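Local coordinates for protein phosphodiesterase (Trypanosoma brucei brucei, PDB 5H2R) that is a phosphodiesterase of the HD clan with an all-helical fold, which holds zinc and magnesium ions and binds the ligand LLN, at residues R83-H88 with T261-R266; N245-F250 with D322-N327. All coordinates share one frame; numbering follows the deposited sequence.

Interaction 1 of 2, residues R83-H88 with T261-R266; sequences RNVPYH and TEEFYR. With LLN ((4~{a}~{S},8~{a}~{R})-2-cycloheptyl-4-[4-(2-hydroxyethyloxy)-3-[2-(2-oxidanylideneimidazolidin-1-yl)ethoxy]phenyl]-4~{a},5,8,8~{a}-tetrahydrophthalazin-1-one), chain E.
The imidazole of H88 meets the carboxylate of E263 at its edge, OE2 lying close to the ring plane, while CD2 of the Y87 ring sits over one face of the imidazole, 3.6 Å above its plane. Ring and carboxylate planes are 35° apart. The guanidinium of R266 takes P86 CG over the centre of one face, 3.7 Å above the plane; its edge is turned to E262, where R266 NE reaches E262 OE1 at 3.1 Å in a salt bridge, OE1 also pairing with R284.

E263 is the hub. Its CG lies anti to the backbone N (chi1 -170°) and the chain continues extended, carrying the carboxylate off helix 250-274 and past P86 CD to the loop. There H88 ND1 donates to the syn lone pair of E263 OE2 at 2.7 Å. E263 OE1 accepts twice: H88 N, at 2.8 Å, comes on the syn side, and Y87 N, at 2.9 Å, from above the carboxylate plane. T261 OG1 takes a weak hydrogen bond from LLN N1 (3.0 Å), and F264 CD2 packs on LLN C10.

The H88 side chain lies about 4 Å from each of the bound zinc and magnesium ions, too far for coordination, and its ring stacks on H132. Three bonds to one buried carboxylate are thus consistent with E263 posing both loop backbone and histidine beside the two ions.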
loop_
_atom_site.group_PDB
_atom_site.type_symbol
_atom_site.label_atom_id
_atom_site.label_comp_id
_atom_site.label_asym_id
_atom_site.label_seq_id
_atom_site.Cartn_x
_atom_site.Cartn_y
_atom_site.Cartn_z
ATOM N N ARG A 83 -13.250 -3.905 -1.414
ATOM C CA ARG A 83 -14.104 -4.690 -2.305
ATOM C C ARG A 83 -13.548 -6.074 -2.681
ATOM O O ARG A 83 -12.357 -6.336 -2.538
ATOM C CB ARG A 83 -14.391 -3.842 -3.559
ATOM C CG ARG A 83 -15.203 -2.604 -3.188
ATOM C CD ARG A 83 -15.624 -1.806 -4.371
ATOM N NE ARG A 83 -16.536 -0.735 -3.985
ATOM C CZ ARG A 83 -17.860 -0.775 -4.104
ATOM N NH1 ARG A 83 -18.455 -1.835 -4.643
ATOM N NH2 ARG A 83 -18.596 0.257 -3.722
ATOM N N ASN A 84 -14.438 -6.965 -3.156
ATOM C CA ASN A 84 -14.086 -8.312 -3.572
ATOM C C ASN A 84 -13.565 -8.278 -5.019
ATOM O O ASN A 84 -14.286 -8.595 -5.964
ATOM C CB ASN A 84 -15.289 -9.276 -3.348
ATOM C CG ASN A 84 -15.025 -10.729 -3.721
ATOM O OD1 ASN A 84 -15.934 -11.469 -4.126
ATOM N ND2 ASN A 84 -13.776 -11.167 -3.627
ATOM N N VAL A 85 -12.323 -7.792 -5.190
ATOM C CA VAL A 85 -11.617 -7.698 -6.469
ATOM C C VAL A 85 -10.346 -8.581 -6.378
ATOM O O VAL A 85 -9.958 -8.907 -5.259
ATOM C CB VAL A 85 -11.328 -6.238 -6.921
ATOM C CG1 VAL A 85 -12.626 -5.472 -7.183
ATOM C CG2 VAL A 85 -10.465 -5.507 -5.913
ATOM N N PRO A 86 -9.726 -9.041 -7.491
ATOM C CA PRO A 86 -8.606 -9.990 -7.352
ATOM C C PRO A 86 -7.333 -9.449 -6.681
ATOM O O PRO A 86 -6.692 -10.201 -5.937
ATOM C CB PRO A 86 -8.333 -10.456 -8.787
ATOM C CG PRO A 86 -9.558 -10.069 -9.571
ATOM C CD PRO A 86 -10.085 -8.840 -8.908
ATOM N N TYR A 87 -7.005 -8.164 -6.900
ATOM C CA TYR A 87 -5.777 -7.551 -6.361
ATOM C C TYR A 87 -6.004 -6.436 -5.330
ATOM O O TYR A 87 -5.494 -6.549 -4.221
ATOM C CB TYR A 87 -4.871 -7.045 -7.498
ATOM C CG TYR A 87 -3.545 -6.539 -6.982
ATOM C CD1 TYR A 87 -2.499 -7.421 -6.705
ATOM C CD2 TYR A 87 -3.377 -5.197 -6.639
ATOM C CE1 TYR A 87 -1.284 -6.962 -6.197
ATOM C CE2 TYR A 87 -2.181 -4.734 -6.100
ATOM C CZ TYR A 87 -1.134 -5.617 -5.884
ATOM O OH TYR A 87 0.036 -5.141 -5.346
ATOM N N HIS A 88 -6.704 -5.335 -5.704
ATOM C CA HIS A 88 -6.926 -4.212 -4.795
ATOM C C HIS A 88 -8.033 -4.475 -3.728
ATOM O O HIS A 88 -8.997 -3.703 -3.583
ATOM C CB HIS A 88 -7.182 -2.946 -5.598
ATOM C CG HIS A 88 -5.965 -2.403 -6.266
ATOM N ND1 HIS A 88 -5.790 -2.501 -7.628
ATOM C CD2 HIS A 88 -4.899 -1.761 -5.735
ATOM C CE1 HIS A 88 -4.631 -1.926 -7.884
ATOM N NE2 HIS A 88 -4.063 -1.458 -6.778
ATOM N N THR A 261 -2.857 -9.798 -12.512
ATOM C CA THR A 261 -3.137 -10.228 -13.894
ATOM C C THR A 261 -4.640 -10.345 -14.096
ATOM O O THR A 261 -5.159 -9.766 -15.049
ATOM C CB THR A 261 -2.349 -11.515 -14.222
ATOM O OG1 THR A 261 -0.971 -11.178 -14.251
ATOM C CG2 THR A 261 -2.736 -12.143 -15.567
ATOM N N GLU A 262 -5.324 -11.079 -13.188
ATOM C CA GLU A 262 -6.771 -11.314 -13.228
ATOM C C GLU A 262 -7.557 -10.019 -13.091
ATOM O O GLU A 262 -8.516 -9.817 -13.831
ATOM C CB GLU A 262 -7.194 -12.354 -12.178
ATOM C CG GLU A 262 -8.639 -12.825 -12.262
ATOM C CD GLU A 262 -9.212 -13.217 -13.617
ATOM O OE1 GLU A 262 -10.428 -12.996 -13.799
ATOM O OE2 GLU A 262 -8.464 -13.701 -14.501
ATOM N N GLU A 263 -7.122 -9.119 -12.190
ATOM C CA GLU A 263 -7.791 -7.836 -12.037
ATOM C C GLU A 263 -7.665 -7.008 -13.319
ATOM O O GLU A 263 -8.664 -6.477 -13.800
ATOM C CB GLU A 263 -7.189 -7.062 -10.864
ATOM C CG GLU A 263 -8.040 -5.854 -10.564
ATOM C CD GLU A 263 -7.613 -5.191 -9.288
ATOM O OE1 GLU A 263 -7.902 -5.749 -8.210
ATOM O OE2 GLU A 263 -7.052 -4.079 -9.367
ATOM N N PHE A 264 -6.453 -6.922 -13.862
ATOM C CA PHE A 264 -6.154 -6.157 -15.083
ATOM C C PHE A 264 -6.970 -6.681 -16.264
ATOM O O PHE A 264 -7.541 -5.884 -17.017
ATOM C CB PHE A 264 -4.649 -6.189 -15.401
ATOM C CG PHE A 264 -3.788 -5.183 -14.663
ATOM C CD1 PHE A 264 -4.245 -4.563 -13.501
ATOM C CD2 PHE A 264 -2.502 -4.891 -15.101
ATOM C CE1 PHE A 264 -3.442 -3.643 -12.814
ATOM C CE2 PHE A 264 -1.698 -3.970 -14.412
ATOM C CZ PHE A 264 -2.174 -3.351 -13.275
ATOM N N TYR A 265 -7.065 -8.015 -16.380
ATOM C CA TYR A 265 -7.811 -8.700 -17.449
ATOM C C TYR A 265 -9.304 -8.391 -17.360
ATOM O O TYR A 265 -9.927 -8.141 -18.390
ATOM C CB TYR A 265 -7.513 -10.221 -17.450
ATOM C CG TYR A 265 -6.174 -10.598 -18.064
ATOM C CD1 TYR A 265 -5.404 -9.656 -18.744
ATOM C CD2 TYR A 265 -5.709 -11.911 -18.024
ATOM C CE1 TYR A 265 -4.184 -9.998 -19.324
ATOM C CE2 TYR A 265 -4.502 -12.271 -18.628
ATOM C CZ TYR A 265 -3.745 -11.311 -19.281
ATOM O OH TYR A 265 -2.541 -11.637 -19.863
ATOM N N ARG A 266 -9.867 -8.326 -16.130
ATOM C CA ARG A 266 -11.268 -7.940 -15.912
ATOM C C ARG A 266 -11.506 -6.492 -16.360
ATOM O O ARG A 266 -12.583 -6.191 -16.864
ATOM C CB ARG A 266 -11.690 -8.114 -14.450
ATOM C CG ARG A 266 -11.812 -9.588 -14.020
ATOM C CD ARG A 266 -12.390 -9.748 -12.629
ATOM N NE ARG A 266 -12.115 -11.088 -12.108
ATOM C CZ ARG A 266 -12.657 -11.607 -11.007
ATOM N NH1 ARG A 266 -13.543 -10.910 -10.301
ATOM N NH2 ARG A 266 -12.325 -12.827 -10.610
HETATM C C1 LLN E . 2.627 -8.041 -8.808
HETATM C C2 LLN E . 2.218 -5.992 -10.056
HETATM C C3 LLN E . 1.703 -5.326 -8.950
HETATM O O1 LLN E . 2.713 -7.278 -10.032
HETATM O O2 LLN E . 2.677 -6.088 -12.370
HETATM O O3 LLN E . 2.687 -9.486 -14.635
HETATM C C11 LLN E . -0.147 -7.905 -15.986
HETATM C C12 LLN E . 1.829 -8.720 -15.059
HETATM C C13 LLN E . 0.788 -1.972 -10.444
HETATM C C14 LLN E . 1.091 0.476 -13.026
HETATM C C15 LLN E . 2.608 0.867 -12.829
HETATM C C16 LLN E . 3.465 1.288 -14.022
HETATM C C17 LLN E . 3.894 0.156 -14.950
HETATM C C18 LLN E . 2.810 -0.547 -15.758
HETATM C C19 LLN E . 1.704 -1.238 -14.967
HETATM C C20 LLN E . 0.683 -0.302 -14.314
HETATM C C21 LLN E . -0.295 0.566 -10.980
HETATM C C22 LLN E . -0.785 -0.204 -9.764
HETATM C C23 LLN E . -1.274 0.730 -8.646
HETATM C C24 LLN E . -0.132 1.320 -7.876
HETATM C C25 LLN E . 1.043 0.727 -7.761
HETATM C C26 LLN E . 1.478 -0.440 -8.608
HETATM C C27 LLN E . 0.292 -1.189 -9.243
HETATM O O4 LLN E . -0.575 1.736 -11.179
HETATM N N3 LLN E . 0.505 -0.147 -11.821
HETATM N N2 LLN E . 0.881 -1.462 -11.623
HETATM C C5 LLN E . 1.265 -3.373 -10.312
HETATM C C4 LLN E . 1.229 -4.030 -9.079
HETATM C C6 LLN E . 1.783 -4.037 -11.422
HETATM C C7 LLN E . 2.291 -5.323 -11.300
HETATM C C LLN E . 3.779 -9.009 -8.716
HETATM O O LLN E . 5.026 -8.341 -8.669
HETATM C C8 LLN E . 2.770 -5.476 -13.666
HETATM C C9 LLN E . 3.107 -6.559 -14.672
HETATM N N LLN E . 1.936 -7.350 -15.093
HETATM N N1 LLN E . 0.634 -9.062 -15.565
HETATM C C10 LLN E . 0.652 -6.733 -15.429
#

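Interaction 2 of 2, residues N245-F250 with D322-N327; sequences NVTKPF and DRTKSN. With LLN ((4~{a}~{S},8~{a}~{R})-2-cycloheptyl-4-[4-(2-hydroxyethyloxy)-3-[2-(2-oxidanylideneimidazolidin-1-yl)ethoxy]phenyl]-4~{a},5,8,8~{a}-tetrahydrophthalazin-1-one), chain E.
N327 leaves helix 318-334 toward the loop V246-P249 and the first residue of helix 250-274, with CG anti to its carbonyl carbon (chi1 -78°). N327 CB passes 3.9 Å from V246 O, and N327 CG lies behind ND2, 3.6 Å from K248 O. Beyond CG the amide divides the work. N327 ND2 spends one N-H on each carbonyl: V246 O at 2.7 Å, with the donor 46° out of that carbonyl plane, and K248 O at 2.8 Å, nearly along the C=O axis. N327 OD1 turns to the first turn of helix 250-274, touching F250 CA at 3.4 Å and lying at the edge of the F250 ring; the ring and amide planes are 69° apart.

The rest of the contact is tight packing. R323 CB presses against T247 O at 3.2 Å, and the bent chain then brings one face of its guanidinium over P249 N while NH2 pairs with D30. T324 OG1, bonded to T320 O in its own helix, packs on the methyls V246 CG2 and T247 CG2. On its other branch V246 CG1 comes 3.3 Å from the ligand atom O of LLN.

A single amide therefore satisfies two buried carbonyls two residues apart and probably holds the loop in shape as it enters helix 250-274. Its carbonyl oxygen, set beside the helix start, probably gains from the positive end of the helix dipole.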
loop_
_atom_site.group_PDB
_atom_site.type_symbol
_atom_site.label_atom_id
_atom_site.label_comp_id
_atom_site.label_asym_id
_atom_site.label_seq_id
_atom_site.Cartn_x
_atom_site.Cartn_y
_atom_site.Cartn_z
ATOM N N ASN A 245 5.679 -6.179 -4.189
ATOM C CA ASN A 245 5.418 -7.601 -4.502
ATOM C C ASN A 245 6.596 -8.255 -5.241
ATOM O O ASN A 245 6.776 -9.465 -5.131
ATOM C CB ASN A 245 4.152 -7.801 -5.333
ATOM C CG ASN A 245 2.837 -7.293 -4.769
ATOM O OD1 ASN A 245 1.923 -7.020 -5.541
ATOM N ND2 ASN A 245 2.647 -7.269 -3.441
ATOM N N VAL A 246 7.389 -7.455 -5.986
ATOM C CA VAL A 246 8.566 -7.952 -6.723
ATOM C C VAL A 246 9.710 -8.340 -5.778
ATOM O O VAL A 246 10.534 -9.166 -6.166
ATOM C CB VAL A 246 9.055 -6.981 -7.844
ATOM C CG1 VAL A 246 7.984 -6.794 -8.911
ATOM C CG2 VAL A 246 9.494 -5.639 -7.271
ATOM N N THR A 247 9.769 -7.716 -4.554
ATOM C CA THR A 247 10.816 -7.927 -3.537
ATOM C C THR A 247 10.596 -9.153 -2.625
ATOM O O THR A 247 11.420 -9.394 -1.735
ATOM C CB THR A 247 10.963 -6.679 -2.631
ATOM O OG1 THR A 247 9.918 -6.669 -1.647
ATOM C CG2 THR A 247 11.031 -5.383 -3.393
ATOM N N LYS A 248 9.466 -9.872 -2.770
ATOM C CA LYS A 248 9.146 -11.001 -1.892
ATOM C C LYS A 248 9.684 -12.350 -2.388
ATOM O O LYS A 248 10.111 -12.405 -3.548
ATOM C CB LYS A 248 7.610 -11.087 -1.694
ATOM C CG LYS A 248 6.968 -9.798 -1.168
ATOM C CD LYS A 248 7.734 -9.227 0.040
ATOM C CE LYS A 248 7.040 -8.018 0.589
ATOM N NZ LYS A 248 5.739 -8.407 1.195
ATOM N N PRO A 249 9.610 -13.462 -1.586
ATOM C CA PRO A 249 10.019 -14.786 -2.114
ATOM C C PRO A 249 9.197 -15.141 -3.359
ATOM O O PRO A 249 8.014 -14.780 -3.419
ATOM C CB PRO A 249 9.689 -15.741 -0.958
ATOM C CG PRO A 249 9.723 -14.884 0.268
ATOM C CD PRO A 249 9.138 -13.580 -0.187
ATOM N N PHE A 250 9.820 -15.828 -4.359
ATOM C CA PHE A 250 9.177 -16.156 -5.635
ATOM C C PHE A 250 7.776 -16.704 -5.512
ATOM O O PHE A 250 6.928 -16.232 -6.260
ATOM C CB PHE A 250 10.014 -17.079 -6.543
ATOM C CG PHE A 250 9.477 -17.095 -7.965
ATOM C CD1 PHE A 250 9.810 -16.085 -8.864
ATOM C CD2 PHE A 250 8.596 -18.087 -8.384
ATOM C CE1 PHE A 250 9.298 -16.090 -10.167
ATOM C CE2 PHE A 250 8.069 -18.079 -9.679
ATOM C CZ PHE A 250 8.433 -17.087 -10.564
ATOM N N ASP A 322 18.231 -7.023 -4.121
ATOM C CA ASP A 322 18.639 -8.424 -4.255
ATOM C C ASP A 322 17.493 -9.328 -4.675
ATOM O O ASP A 322 17.618 -10.033 -5.671
ATOM C CB ASP A 322 19.241 -8.967 -2.930
ATOM C CG ASP A 322 20.561 -8.384 -2.445
ATOM O OD1 ASP A 322 21.044 -7.406 -3.049
ATOM O OD2 ASP A 322 21.079 -8.873 -1.416
ATOM N N ARG A 323 16.376 -9.304 -3.919
ATOM C CA ARG A 323 15.222 -10.170 -4.173
ATOM C C ARG A 323 14.520 -9.941 -5.509
ATOM O O ARG A 323 14.075 -10.912 -6.116
ATOM C CB ARG A 323 14.225 -10.099 -3.033
ATOM C CG ARG A 323 13.838 -11.477 -2.562
ATOM C CD ARG A 323 14.698 -11.926 -1.399
ATOM N NE ARG A 323 13.867 -12.535 -0.369
ATOM C CZ ARG A 323 13.221 -11.852 0.569
ATOM N NH1 ARG A 323 13.320 -10.530 0.627
ATOM N NH2 ARG A 323 12.458 -12.481 1.447
ATOM N N THR A 324 14.440 -8.682 -5.954
ATOM C CA THR A 324 13.845 -8.261 -7.233
ATOM C C THR A 324 14.634 -8.914 -8.392
ATOM O O THR A 324 14.026 -9.457 -9.316
ATOM C CB THR A 324 13.786 -6.709 -7.294
ATOM O OG1 THR A 324 12.968 -6.236 -6.224
ATOM C CG2 THR A 324 13.218 -6.180 -8.604
ATOM N N LYS A 325 15.980 -8.882 -8.307
ATOM C CA LYS A 325 16.918 -9.473 -9.275
ATOM C C LYS A 325 16.773 -10.997 -9.323
ATOM O O LYS A 325 16.756 -11.582 -10.408
ATOM C CB LYS A 325 18.365 -9.100 -8.906
ATOM C CG LYS A 325 18.995 -8.040 -9.805
ATOM C CD LYS A 325 18.784 -6.610 -9.291
ATOM C CE LYS A 325 19.842 -5.637 -9.776
ATOM N NZ LYS A 325 21.147 -5.822 -9.078
ATOM N N SER A 326 16.645 -11.638 -8.143
ATOM C CA SER A 326 16.486 -13.084 -8.028
ATOM C C SER A 326 15.159 -13.525 -8.649
ATOM O O SER A 326 15.092 -14.591 -9.271
ATOM C CB SER A 326 16.517 -13.507 -6.566
ATOM O OG SER A 326 16.205 -14.886 -6.464
ATOM N N ASN A 327 14.097 -12.712 -8.445
ATOM C CA ASN A 327 12.797 -13.003 -9.015
ATOM C C ASN A 327 12.823 -12.777 -10.530
ATOM O O ASN A 327 12.241 -13.579 -11.258
ATOM C CB ASN A 327 11.704 -12.187 -8.326
ATOM C CG ASN A 327 11.284 -12.733 -6.977
ATOM O OD1 ASN A 327 11.520 -13.895 -6.619
ATOM N ND2 ASN A 327 10.603 -11.912 -6.212
HETATM C C1 LLN E . 2.627 -8.041 -8.808
HETATM C C2 LLN E . 2.218 -5.992 -10.056
HETATM C C3 LLN E . 1.703 -5.326 -8.950
HETATM O O1 LLN E . 2.713 -7.278 -10.032
HETATM O O2 LLN E . 2.677 -6.088 -12.370
HETATM O O3 LLN E . 2.687 -9.486 -14.635
HETATM C C11 LLN E . -0.147 -7.905 -15.986
HETATM C C12 LLN E . 1.829 -8.720 -15.059
HETATM C C13 LLN E . 0.788 -1.972 -10.444
HETATM C C14 LLN E . 1.091 0.476 -13.026
HETATM C C15 LLN E . 2.608 0.867 -12.829
HETATM C C16 LLN E . 3.465 1.288 -14.022
HETATM C C17 LLN E . 3.894 0.156 -14.950
HETATM C C18 LLN E . 2.810 -0.547 -15.758
HETATM C C19 LLN E . 1.704 -1.238 -14.967
HETATM C C20 LLN E . 0.683 -0.302 -14.314
HETATM C C21 LLN E . -0.295 0.566 -10.980
HETATM C C22 LLN E . -0.785 -0.204 -9.764
HETATM C C23 LLN E . -1.274 0.730 -8.646
HETATM C C24 LLN E . -0.132 1.320 -7.876
HETATM C C25 LLN E . 1.043 0.727 -7.761
HETATM C C26 LLN E . 1.478 -0.440 -8.608
HETATM C C27 LLN E . 0.292 -1.189 -9.243
HETATM O O4 LLN E . -0.575 1.736 -11.179
HETATM N N3 LLN E . 0.505 -0.147 -11.821
HETATM N N2 LLN E . 0.881 -1.462 -11.623
HETATM C C5 LLN E . 1.265 -3.373 -10.312
HETATM C C4 LLN E . 1.229 -4.030 -9.079
HETATM C C6 LLN E . 1.783 -4.037 -11.422
HETATM C C7 LLN E . 2.291 -5.323 -11.300
HETATM C C LLN E . 3.779 -9.009 -8.716
HETATM O O LLN E . 5.026 -8.341 -8.669
HETATM C C8 LLN E . 2.770 -5.476 -13.666
HETATM C C9 LLN E . 3.107 -6.559 -14.672
HETATM N N LLN E . 1.936 -7.350 -15.093
HETATM N N1 LLN E . 0.634 -9.062 -15.565
HETATM C C10 LLN E . 0.652 -6.733 -15.429
#

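Helix 250-274 is common to both contacts: interaction 1 uses its middle, and interaction 2 the loop and first turn from which it starts. The two are about 22 Å apart, centre to centre, yet joined through Y87 OH and N245 OD1, 2.7 Å apart in a probable hydrogen bond, and both touch LLN. Interaction 1 is partly buried, with a buried carboxylate beside the metals and an E262-R266 salt bridge toward the outer side. Interaction 2 is more thoroughly buried, farther from the metals; a neutral amide there ties the loop to helix 318-334. Polar side chains thus secure loops against helices, by a carboxylate accepting three hydrogen bonds near the metals and by an amide away from them.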